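Local coordinates for protein lectin 2 (Agrocybe aegerita, PDB 4TQJ) that binds glycans that end in a non-reducing terminal N-acetylglucosamine, acting as a fungal lectin built on a beta-propeller-like ring of sheets, at residues W167-F175 with I187-F196; K321-V329 with S364-V375. The protein carries 1 engineered substitution. All blocks are in the same frame, centred on the assembly; numbering follows the deposited sequence.

Both contacts belong to a propeller-like ring of antiparallel sheets, and they do not touch: their nearest atoms are about 21 Å apart. Contact 1 (167-175 with 187-196) lies within one sheet. It joins two strands of a hairpin and is mostly buried. Contact 2 (321-329 with 364-375) joins the outermost strand of one sheet to a loop of the next, farther from the chain centre and only partly buried. The chemistry follows. Backbone hydrogen bonds and an Arg-His-Asp cluster hold contact 1. Contact 2 has no direct hydrogen bond and relies on apolar side chains and bridging waters.

Contact 1 (W167-F175 with I187-F196); sequences WRLDRHLRF and IVGFGDKHVF
Asp192 OD1 takes two side-chain hydrogen bonds from the 167-175 segment. His172 NE2 donates to Asp192 OD1 at 2.7 Å, nearly straight at 170° and in the plane of the imidazole. Arg171 NH2 donates to the same Asp192 OD1 at 2.8 Å and forms a salt bridge. The two donors come from opposite faces of the carboxylate plane, so this one oxygen is gripped from both sides. The other oxygen, OD2, accepts a hydrogen bond from a water, which in turn accepts one from Arg171 NE. The bend in the Arg171 chain at chi3 (56°) turns the guanidinium back toward Asp192. The rotation of the His172 ring is fixed at its other nitrogen, where ND1 accepts from the backbone N of Arg168. Arg171 CB lies over the centre of one face of the His172 ring.

Next to this cluster the two segments pair as antiparallel strands. Leu173 and Phe190 form one hydrogen-bonded pair, with Phe190 N to Leu173 O at 2.8 Å. Phe175 and Val188 form the other, with Phe175 N to Val188 O at 2.8 Å. These four side chains share one face of the sheet. Leu173 CD1 sits over a face of the Phe190 ring, and Phe175 CD1 meets Phe190 CE2 at 4.0 Å. On the other face, Trp167 lays its CH2 3.5 Å from Gly191 CA. Gly189 has no side chain there, which leaves room for the indole. Trp167 CZ2 reaches Phe196 CD2 at 4.0 Å.

Trp167 CB lies over one face of the Arg174 guanidinium, toward its rim, and Arg174 NH1 bonds to Phe160 O. The hairpin lies inside a five-strand sheet, between strands 4-5 and 195-198. Its Leu173, Phe175, Val188 and Phe190 face pack on strand 230-233 of the following sheet.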
loop_
_atom_site.group_PDB
_atom_site.type_symbol
_atom_site.label_atom_id
_atom_site.label_comp_id
_atom_site.label_asym_id
_atom_site.label_seq_id
_atom_site.Cartn_x
_atom_site.Cartn_y
_atom_site.Cartn_z
ATOM N N TRP A 167 -8.035 14.809 -36.084
ATOM C CA TRP A 167 -7.022 14.721 -35.035
ATOM C C TRP A 167 -5.916 13.727 -35.416
ATOM O O TRP A 167 -6.187 12.619 -35.900
ATOM C CB TRP A 167 -7.662 14.439 -33.667
ATOM C CG TRP A 167 -8.467 15.621 -33.206
ATOM C CD1 TRP A 167 -9.725 15.967 -33.624
ATOM C CD2 TRP A 167 -8.063 16.633 -32.272
ATOM N NE1 TRP A 167 -10.128 17.122 -32.999
ATOM C CE2 TRP A 167 -9.132 17.552 -32.164
ATOM C CE3 TRP A 167 -6.914 16.844 -31.506
ATOM C CZ2 TRP A 167 -9.080 18.672 -31.325
ATOM C CZ3 TRP A 167 -6.863 17.954 -30.669
ATOM C CH2 TRP A 167 -7.940 18.855 -30.589
ATOM N N ARG A 168 -4.670 14.158 -35.228
ATOM C CA ARG A 168 -3.498 13.393 -35.632
ATOM C C ARG A 168 -2.445 13.340 -34.531
ATOM O O ARG A 168 -2.114 14.357 -33.912
ATOM C CB ARG A 168 -2.854 14.018 -36.877
ATOM C CG ARG A 168 -3.756 14.071 -38.104
ATOM C CD ARG A 168 -3.950 12.679 -38.720
ATOM N NE ARG A 168 -4.759 12.719 -39.936
ATOM C CZ ARG A 168 -6.085 12.623 -39.947
ATOM N NH1 ARG A 168 -6.757 12.477 -38.814
ATOM N NH2 ARG A 168 -6.743 12.665 -41.098
ATOM N N LEU A 169 -1.892 12.151 -34.324
ATOM C CA LEU A 169 -0.836 11.963 -33.352
ATOM C C LEU A 169 0.439 12.713 -33.704
ATOM O O LEU A 169 1.212 13.044 -32.813
ATOM C CB LEU A 169 -0.560 10.479 -33.155
ATOM C CG LEU A 169 -1.753 9.814 -32.480
ATOM C CD1 LEU A 169 -1.740 8.320 -32.734
ATOM C CD2 LEU A 169 -1.751 10.144 -30.991
ATOM N N ASP A 170 0.651 13.015 -34.987
ATOM C CA ASP A 170 1.817 13.813 -35.365
ATOM C C ASP A 170 1.605 15.334 -35.305
ATOM O O ASP A 170 2.533 16.102 -35.560
ATOM C CB ASP A 170 2.392 13.368 -36.728
ATOM C CG ASP A 170 1.470 13.675 -37.905
ATOM O OD1 ASP A 170 0.303 14.077 -37.701
ATOM O OD2 ASP A 170 1.914 13.491 -39.056
ATOM N N ARG A 171 0.404 15.770 -34.928
ATOM C CA ARG A 171 0.083 17.186 -34.925
ATOM C C ARG A 171 -0.523 17.716 -33.619
ATOM O O ARG A 171 -0.297 18.868 -33.252
ATOM C CB ARG A 171 -0.855 17.502 -36.100
ATOM C CG ARG A 171 -0.198 17.317 -37.468
ATOM C CD ARG A 171 -1.150 17.577 -38.638
ATOM N NE ARG A 171 -1.746 18.906 -38.587
ATOM C CZ ARG A 171 -1.151 20.021 -39.011
ATOM N NH1 ARG A 171 0.076 19.978 -39.512
ATOM N NH2 ARG A 171 -1.785 21.184 -38.918
ATOM N N HIS A 172 -1.261 16.861 -32.925
ATOM C CA HIS A 172 -2.160 17.277 -31.846
ATOM C C HIS A 172 -1.963 16.449 -30.581
ATOM O O HIS A 172 -1.366 15.374 -30.626
ATOM C CB HIS A 172 -3.610 17.148 -32.329
ATOM C CG HIS A 172 -3.833 17.734 -33.691
ATOM N ND1 HIS A 172 -4.372 17.012 -34.735
ATOM C CD2 HIS A 172 -3.541 18.958 -34.190
ATOM C CE1 HIS A 172 -4.423 17.774 -35.814
ATOM N NE2 HIS A 172 -3.925 18.960 -35.510
ATOM N N LEU A 173 -2.477 16.956 -29.463
ATOM C CA LEU A 173 -2.396 16.274 -28.178
ATOM C C LEU A 173 -3.776 16.158 -27.553
ATOM O O LEU A 173 -4.562 17.098 -27.593
ATOM C CB LEU A 173 -1.488 17.043 -27.220
ATOM C CG LEU A 173 -0.037 17.215 -27.696
ATOM C CD1 LEU A 173 0.639 18.302 -26.883
ATOM C CD2 LEU A 173 0.727 15.886 -27.595
ATOM N N ARG A 174 -4.067 15.008 -26.958
ATOM C CA ARG A 174 -5.348 14.828 -26.302
ATOM C C ARG A 174 -5.144 14.223 -24.925
ATOM O O ARG A 174 -4.654 13.110 -24.804
ATOM C CB ARG A 174 -6.283 13.971 -27.166
ATOM C CG ARG A 174 -6.901 14.756 -28.349
ATOM C CD ARG A 174 -7.396 13.819 -29.452
ATOM N NE ARG A 174 -6.270 13.151 -30.100
ATOM C CZ ARG A 174 -6.375 12.223 -31.049
ATOM N NH1 ARG A 174 -7.564 11.824 -31.480
ATOM N NH2 ARG A 174 -5.280 11.682 -31.556
ATOM N N PHE A 175 -5.523 14.981 -23.901
ATOM C CA PHE A 175 -5.294 14.596 -22.512
ATOM C C PHE A 175 -6.617 14.606 -21.748
ATOM O O PHE A 175 -7.620 15.114 -22.233
ATOM C CB PHE A 175 -4.344 15.584 -21.815
ATOM C CG PHE A 175 -2.988 15.739 -22.463
ATOM C CD1 PHE A 175 -2.253 16.904 -22.247
ATOM C CD2 PHE A 175 -2.424 14.733 -23.228
ATOM C CE1 PHE A 175 -0.998 17.074 -22.802
ATOM C CE2 PHE A 175 -1.163 14.895 -23.785
ATOM C CZ PHE A 175 -0.450 16.071 -23.566
ATOM N N ILE A 187 -11.872 16.664 -21.084
ATOM C CA ILE A 187 -11.046 16.429 -22.259
ATOM C C ILE A 187 -10.311 17.722 -22.622
ATOM O O ILE A 187 -10.919 18.781 -22.767
ATOM C CB ILE A 187 -11.885 15.966 -23.471
ATOM C CG1 ILE A 187 -12.479 14.572 -23.219
ATOM C CG2 ILE A 187 -11.030 15.989 -24.746
ATOM C CD1 ILE A 187 -13.489 14.104 -24.278
ATOM N N VAL A 188 -8.996 17.631 -22.728
ATOM C CA VAL A 188 -8.181 18.761 -23.131
ATOM C C VAL A 188 -7.479 18.408 -24.429
ATOM O O VAL A 188 -6.645 17.507 -24.451
ATOM C CB VAL A 188 -7.111 19.074 -22.086
ATOM C CG1 VAL A 188 -6.258 20.235 -22.562
ATOM C CG2 VAL A 188 -7.758 19.375 -20.732
ATOM N N GLY A 189 -7.799 19.126 -25.502
ATOM C CA GLY A 189 -7.207 18.845 -26.797
ATOM C C GLY A 189 -6.444 20.013 -27.405
ATOM O O GLY A 189 -6.984 21.109 -27.541
ATOM N N PHE A 190 -5.184 19.775 -27.767
ATOM C CA PHE A 190 -4.366 20.788 -28.425
ATOM C C PHE A 190 -4.510 20.569 -29.923
ATOM O O PHE A 190 -3.868 19.692 -30.483
ATOM C CB PHE A 190 -2.892 20.654 -28.015
ATOM C CG PHE A 190 -2.635 20.923 -26.558
ATOM C CD1 PHE A 190 -1.928 22.062 -26.162
ATOM C CD2 PHE A 190 -3.094 20.045 -25.581
ATOM C CE1 PHE A 190 -1.688 22.309 -24.834
ATOM C CE2 PHE A 190 -2.861 20.287 -24.231
ATOM C CZ PHE A 190 -2.163 21.424 -23.854
ATOM N N GLY A 191 -5.378 21.345 -30.556
ATOM C CA GLY A 191 -5.689 21.162 -31.965
ATOM C C GLY A 191 -4.794 21.938 -32.920
ATOM O O GLY A 191 -3.597 22.134 -32.669
ATOM N N ASP A 192 -5.363 22.374 -34.039
ATOM C CA ASP A 192 -4.580 23.114 -35.009
ATOM C C ASP A 192 -4.400 24.566 -34.565
ATOM O O ASP A 192 -3.273 25.048 -34.459
ATOM C CB ASP A 192 -5.217 23.034 -36.403
ATOM C CG ASP A 192 -4.924 21.719 -37.104
ATOM O OD1 ASP A 192 -3.791 21.194 -36.987
ATOM O OD2 ASP A 192 -5.831 21.194 -37.776
ATOM N N LYS A 193 -5.506 25.245 -34.276
ATOM C CA LYS A 193 -5.453 26.655 -33.925
ATOM C C LYS A 193 -5.883 26.992 -32.492
ATOM O O LYS A 193 -5.787 28.138 -32.089
ATOM C CB LYS A 193 -6.247 27.470 -34.956
ATOM C CG LYS A 193 -5.937 27.019 -36.396
ATOM C CD LYS A 193 -5.863 28.175 -37.360
ATOM C CE LYS A 193 -4.977 29.278 -36.829
ATOM N NZ LYS A 193 -3.807 29.561 -37.699
ATOM N N HIS A 194 -6.324 25.996 -31.713
ATOM C CA HIS A 194 -6.750 26.258 -30.341
ATOM C C HIS A 194 -6.584 25.052 -29.427
ATOM O O HIS A 194 -6.682 23.921 -29.873
ATOM C CB HIS A 194 -8.239 26.616 -30.267
ATOM C CG HIS A 194 -8.713 27.558 -31.330
ATOM N ND1 HIS A 194 -8.597 28.924 -31.213
ATOM C CD2 HIS A 194 -9.346 27.330 -32.505
ATOM C CE1 HIS A 194 -9.121 29.500 -32.282
ATOM N NE2 HIS A 194 -9.590 28.555 -33.077
ATOM N N VAL A 195 -6.363 25.312 -28.144
ATOM C CA VAL A 195 -6.584 24.290 -27.125
ATOM C C VAL A 195 -8.085 24.278 -26.884
ATOM O O VAL A 195 -8.685 25.332 -26.669
ATOM C CB VAL A 195 -5.847 24.612 -25.808
ATOM C CG1 VAL A 195 -6.123 23.526 -24.750
ATOM C CG2 VAL A 195 -4.349 24.770 -26.045
ATOM N N PHE A 196 -8.693 23.096 -26.961
ATOM C CA PHE A 196 -10.128 22.943 -26.766
ATOM C C PHE A 196 -10.353 22.194 -25.461
ATOM O O PHE A 196 -9.545 21.347 -25.083
ATOM C CB PHE A 196 -10.767 22.095 -27.888
ATOM C CG PHE A 196 -10.779 22.750 -29.253
ATOM C CD1 PHE A 196 -11.796 23.631 -29.609
ATOM C CD2 PHE A 196 -9.790 22.462 -30.189
ATOM C CE1 PHE A 196 -11.825 24.231 -30.875
ATOM C CE2 PHE A 196 -9.811 23.055 -31.452
ATOM C CZ PHE A 196 -10.831 23.942 -31.795
HETATM O O HOH W 1 -1.139 21.228 -31.731
HETATM O O HOH W 2 -4.738 19.155 -38.851
#

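Contact 2 (K321-V329 with S364-V375)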
loop_
_atom_site.group_PDB
_atom_site.type_symbol
_atom_site.label_atom_id
_atom_site.label_comp_id
_atom_site.label_asym_id
_atom_site.label_seq_id
_atom_site.Cartn_x
_atom_site.Cartn_y
_atom_site.Cartn_z
ATOM N N LYS A 321 18.090 25.382 -12.250
ATOM C CA LYS A 321 19.457 25.093 -11.835
ATOM C C LYS A 321 19.757 23.601 -11.969
ATOM O O LYS A 321 18.843 22.775 -12.033
ATOM C CB LYS A 321 19.724 25.603 -10.413
ATOM C CG LYS A 321 18.639 25.241 -9.395
ATOM C CD LYS A 321 18.698 26.166 -8.173
ATOM C CE LYS A 321 18.975 25.398 -6.889
ATOM N NZ LYS A 321 18.973 26.295 -5.677
ATOM N N LEU A 322 21.037 23.257 -12.051
ATOM C CA LEU A 322 21.436 21.858 -12.130
ATOM C C LEU A 322 21.347 21.278 -10.724
ATOM O O LEU A 322 21.986 21.784 -9.803
ATOM C CB LEU A 322 22.866 21.737 -12.664
ATOM C CG LEU A 322 23.522 20.357 -12.714
ATOM C CD1 LEU A 322 22.805 19.444 -13.695
ATOM C CD2 LEU A 322 24.990 20.499 -13.101
ATOM N N VAL A 323 20.552 20.230 -10.548
ATOM C CA VAL A 323 20.354 19.680 -9.203
ATOM C C VAL A 323 21.022 18.324 -8.981
ATOM O O VAL A 323 21.199 17.897 -7.845
ATOM C CB VAL A 323 18.868 19.572 -8.838
ATOM C CG1 VAL A 323 18.218 20.939 -8.857
ATOM C CG2 VAL A 323 18.137 18.586 -9.774
ATOM N N LEU A 324 21.391 17.652 -10.065
ATOM C CA LEU A 324 21.873 16.295 -9.966
ATOM C C LEU A 324 22.738 15.994 -11.168
ATOM O O LEU A 324 22.257 16.027 -12.295
ATOM C CB LEU A 324 20.679 15.326 -9.921
ATOM C CG LEU A 324 20.949 13.841 -9.679
ATOM C CD1 LEU A 324 21.670 13.640 -8.368
ATOM C CD2 LEU A 324 19.660 13.032 -9.701
ATOM N N LYS A 325 24.011 15.698 -10.923
ATOM C CA LYS A 325 24.968 15.449 -11.996
ATOM C C LYS A 325 24.936 14.001 -12.476
ATOM O O LYS A 325 25.953 13.298 -12.446
ATOM C CB LYS A 325 26.385 15.843 -11.551
ATOM C CG LYS A 325 26.522 17.325 -11.187
ATOM C CD LYS A 325 27.841 17.625 -10.478
ATOM C CE LYS A 325 28.118 19.119 -10.429
ATOM N NZ LYS A 325 27.034 19.865 -9.734
ATOM N N ASP A 326 23.762 13.566 -12.933
ATOM C CA ASP A 326 23.583 12.211 -13.436
ATOM C C ASP A 326 22.315 12.124 -14.270
ATOM O O ASP A 326 21.550 13.089 -14.345
ATOM C CB ASP A 326 23.502 11.207 -12.275
ATOM C CG ASP A 326 24.220 9.902 -12.585
ATOM O OD1 ASP A 326 24.196 9.461 -13.762
ATOM O OD2 ASP A 326 24.825 9.332 -11.655
ATOM N N PHE A 327 22.104 10.964 -14.892
ATOM C CA PHE A 327 20.903 10.684 -15.684
ATOM C C PHE A 327 20.811 11.534 -16.944
ATOM O O PHE A 327 19.733 11.680 -17.531
ATOM C CB PHE A 327 19.636 10.883 -14.850
ATOM C CG PHE A 327 19.527 9.936 -13.696
ATOM C CD1 PHE A 327 19.271 8.599 -13.916
ATOM C CD2 PHE A 327 19.699 10.382 -12.399
ATOM C CE1 PHE A 327 19.162 7.727 -12.864
ATOM C CE2 PHE A 327 19.606 9.504 -11.344
ATOM C CZ PHE A 327 19.333 8.181 -11.588
ATOM N N GLY A 328 21.944 12.094 -17.358
ATOM C CA GLY A 328 21.957 12.972 -18.509
ATOM C C GLY A 328 22.672 12.400 -19.710
ATOM O O GLY A 328 23.227 11.290 -19.663
ATOM N N VAL A 329 22.684 13.180 -20.791
ATOM C CA VAL A 329 23.321 12.741 -22.033
ATOM C C VAL A 329 24.820 12.477 -21.845
ATOM O O VAL A 329 25.371 11.539 -22.414
ATOM C CB VAL A 329 23.114 13.759 -23.175
ATOM C CG1 VAL A 329 23.776 13.267 -24.470
ATOM C CG2 VAL A 329 21.620 14.024 -23.394
ATOM N N SER A 364 17.792 8.535 -7.233
ATOM C CA SER A 364 18.234 9.587 -6.345
ATOM C C SER A 364 17.017 10.152 -5.635
ATOM O O SER A 364 16.013 10.453 -6.275
ATOM C CB SER A 364 18.968 10.682 -7.126
ATOM O OG SER A 364 19.113 11.842 -6.338
ATOM N N TYR A 365 17.106 10.298 -4.316
ATOM C CA TYR A 365 15.963 10.728 -3.534
ATOM C C TYR A 365 15.906 12.226 -3.292
ATOM O O TYR A 365 16.915 12.861 -2.989
ATOM C CB TYR A 365 15.889 9.953 -2.215
ATOM C CG TYR A 365 15.762 8.471 -2.442
ATOM C CD1 TYR A 365 14.591 7.934 -2.953
ATOM C CD2 TYR A 365 16.826 7.611 -2.195
ATOM C CE1 TYR A 365 14.469 6.579 -3.186
ATOM C CE2 TYR A 365 16.716 6.251 -2.426
ATOM C CZ TYR A 365 15.533 5.742 -2.918
ATOM O OH TYR A 365 15.407 4.395 -3.156
ATOM N N ASN A 366 14.707 12.781 -3.445
ATOM C CA ASN A 366 14.444 14.185 -3.162
ATOM C C ASN A 366 14.657 14.397 -1.680
ATOM O O ASN A 366 14.357 13.506 -0.889
ATOM C CB ASN A 366 12.997 14.507 -3.545
ATOM C CG ASN A 366 12.707 15.993 -3.582
ATOM O OD1 ASN A 366 13.127 16.749 -2.706
ATOM N ND2 ASN A 366 11.965 16.420 -4.605
ATOM N N ASP A 367 15.186 15.548 -1.284
ATOM C CA ASP A 367 15.461 15.756 0.140
ATOM C C ASP A 367 14.251 16.348 0.874
ATOM O O ASP A 367 14.319 16.632 2.064
ATOM C CB ASP A 367 16.726 16.611 0.354
ATOM C CG ASP A 367 16.524 18.070 -0.032
ATOM O OD1 ASP A 367 17.384 18.903 0.329
ATOM O OD2 ASP A 367 15.501 18.384 -0.679
ATOM N N GLY A 368 13.140 16.513 0.163
ATOM C CA GLY A 368 11.957 17.123 0.737
ATOM C C GLY A 368 11.878 18.609 0.425
ATOM O O GLY A 368 10.904 19.279 0.780
ATOM N N LYS A 369 12.904 19.117 -0.254
ATOM C CA LYS A 369 12.998 20.531 -0.597
ATOM C C LYS A 369 13.250 20.776 -2.087
ATOM O O LYS A 369 13.344 21.922 -2.520
ATOM C CB LYS A 369 14.110 21.197 0.224
ATOM C CG LYS A 369 13.787 21.367 1.706
ATOM C CD LYS A 369 12.627 22.327 1.890
ATOM C CE LYS A 369 12.420 22.669 3.344
ATOM N NZ LYS A 369 12.251 21.455 4.189
ATOM N N GLY A 370 13.368 19.707 -2.872
ATOM C CA GLY A 370 13.630 19.842 -4.294
ATOM C C GLY A 370 15.088 19.615 -4.638
ATOM O O GLY A 370 15.499 19.750 -5.790
ATOM N N ASN A 371 15.891 19.292 -3.629
ATOM C CA ASN A 371 17.281 18.948 -3.876
ATOM C C ASN A 371 17.384 17.438 -3.913
ATOM O O ASN A 371 16.445 16.747 -3.513
ATOM C CB ASN A 371 18.205 19.550 -2.808
ATOM C CG ASN A 371 17.894 21.011 -2.530
ATOM O OD1 ASN A 371 18.043 21.879 -3.406
ATOM N ND2 ASN A 371 17.447 21.291 -1.312
ATOM N N PHE A 372 18.505 16.924 -4.405
ATOM C CA PHE A 372 18.650 15.487 -4.593
ATOM C C PHE A 372 19.863 14.902 -3.923
ATOM O O PHE A 372 20.915 15.532 -3.857
ATOM C CB PHE A 372 18.585 15.120 -6.076
ATOM C CG PHE A 372 17.199 15.250 -6.636
ATOM C CD1 PHE A 372 16.353 14.159 -6.669
ATOM C CD2 PHE A 372 16.719 16.482 -7.055
ATOM C CE1 PHE A 372 15.050 14.284 -7.142
ATOM C CE2 PHE A 372 15.425 16.609 -7.539
ATOM C CZ PHE A 372 14.589 15.504 -7.578
ATOM N N GLY A 373 19.692 13.696 -3.391
ATOM C CA GLY A 373 20.757 13.014 -2.677
ATOM C C GLY A 373 21.649 12.247 -3.627
ATOM O O GLY A 373 21.446 12.280 -4.839
ATOM N N PRO A 374 22.659 11.552 -3.084
ATOM C CA PRO A 374 23.557 10.787 -3.951
ATOM C C PRO A 374 22.806 9.699 -4.707
ATOM O O PRO A 374 21.842 9.118 -4.191
ATOM C CB PRO A 374 24.565 10.170 -2.972
ATOM C CG PRO A 374 23.954 10.290 -1.637
ATOM C CD PRO A 374 23.054 11.482 -1.670
ATOM N N VAL A 375 23.244 9.437 -5.931
ATOM C CA VAL A 375 22.651 8.393 -6.748
ATOM C C VAL A 375 23.011 7.060 -6.134
ATOM O O VAL A 375 24.103 6.888 -5.609
ATOM C CB VAL A 375 23.180 8.437 -8.192
ATOM C CG1 VAL A 375 22.632 7.282 -8.999
ATOM C CG2 VAL A 375 22.837 9.782 -8.842
HETATM O O HOH W 3 18.521 24.906 -2.827
HETATM O O HOH W 4 20.443 18.764 -5.466
HETATM O O HOH W 5 22.422 16.829 -5.894
#
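Leu324 reaches the 364-375 segment with both methyls. Its CG is anti to the backbone N (chi1 -174°), which carries the branches out to Ser364. Leu324 CD2 touches Ser364 CB at 3.6 Å. CD1 lies between Phe372 CB and Val375 CG2, with Gly373 O also close. Ser364 OG donates to Gly373 O at 2.8 Å, so the hydroxyl beside Leu324 has a partner within its own segment. Val323 sends CG2 to Phe372 CD2 at 3.7 Å. Chi1 at -61° sets CG1 anti to the carbonyl carbon and CG2 between it and the backbone N, beside the ring.

Val323 and Leu324 form a classic beta bulge opposite Val306. The bulge ends the outermost strand of one sheet of the propeller-like ring. The opposing loop joins strands 361-364 and 376-379 of the next sheet, so the contact bridges neighbouring sheets. No direct hydrogen bond crosses it. Two waters donate to Val323 O; one accepts from Phe372 N, and the other also donates to Phe372 O. A third water links Lys321 NZ to Asn371 OD1.

The loop is shaped by its own side chains. Asn366 OD1 accepts from Gly368 N and Gly370 N. Asp367 OD2 accepts from Lys369 N and Asn371 N, which reach it from opposite faces of the carboxylate. Both residues make Asx turns.

Val375 CG2 packs 3.5 Å from Asp326 OD2 and 4.1 Å from Phe327 CE2. The other Asp326 oxygen, OD1, accepts from Phe327 N through its anti lone pair. The Phe327 ring meets Ser364 CB at its edge and the Trp333 ring with planes at about 55°.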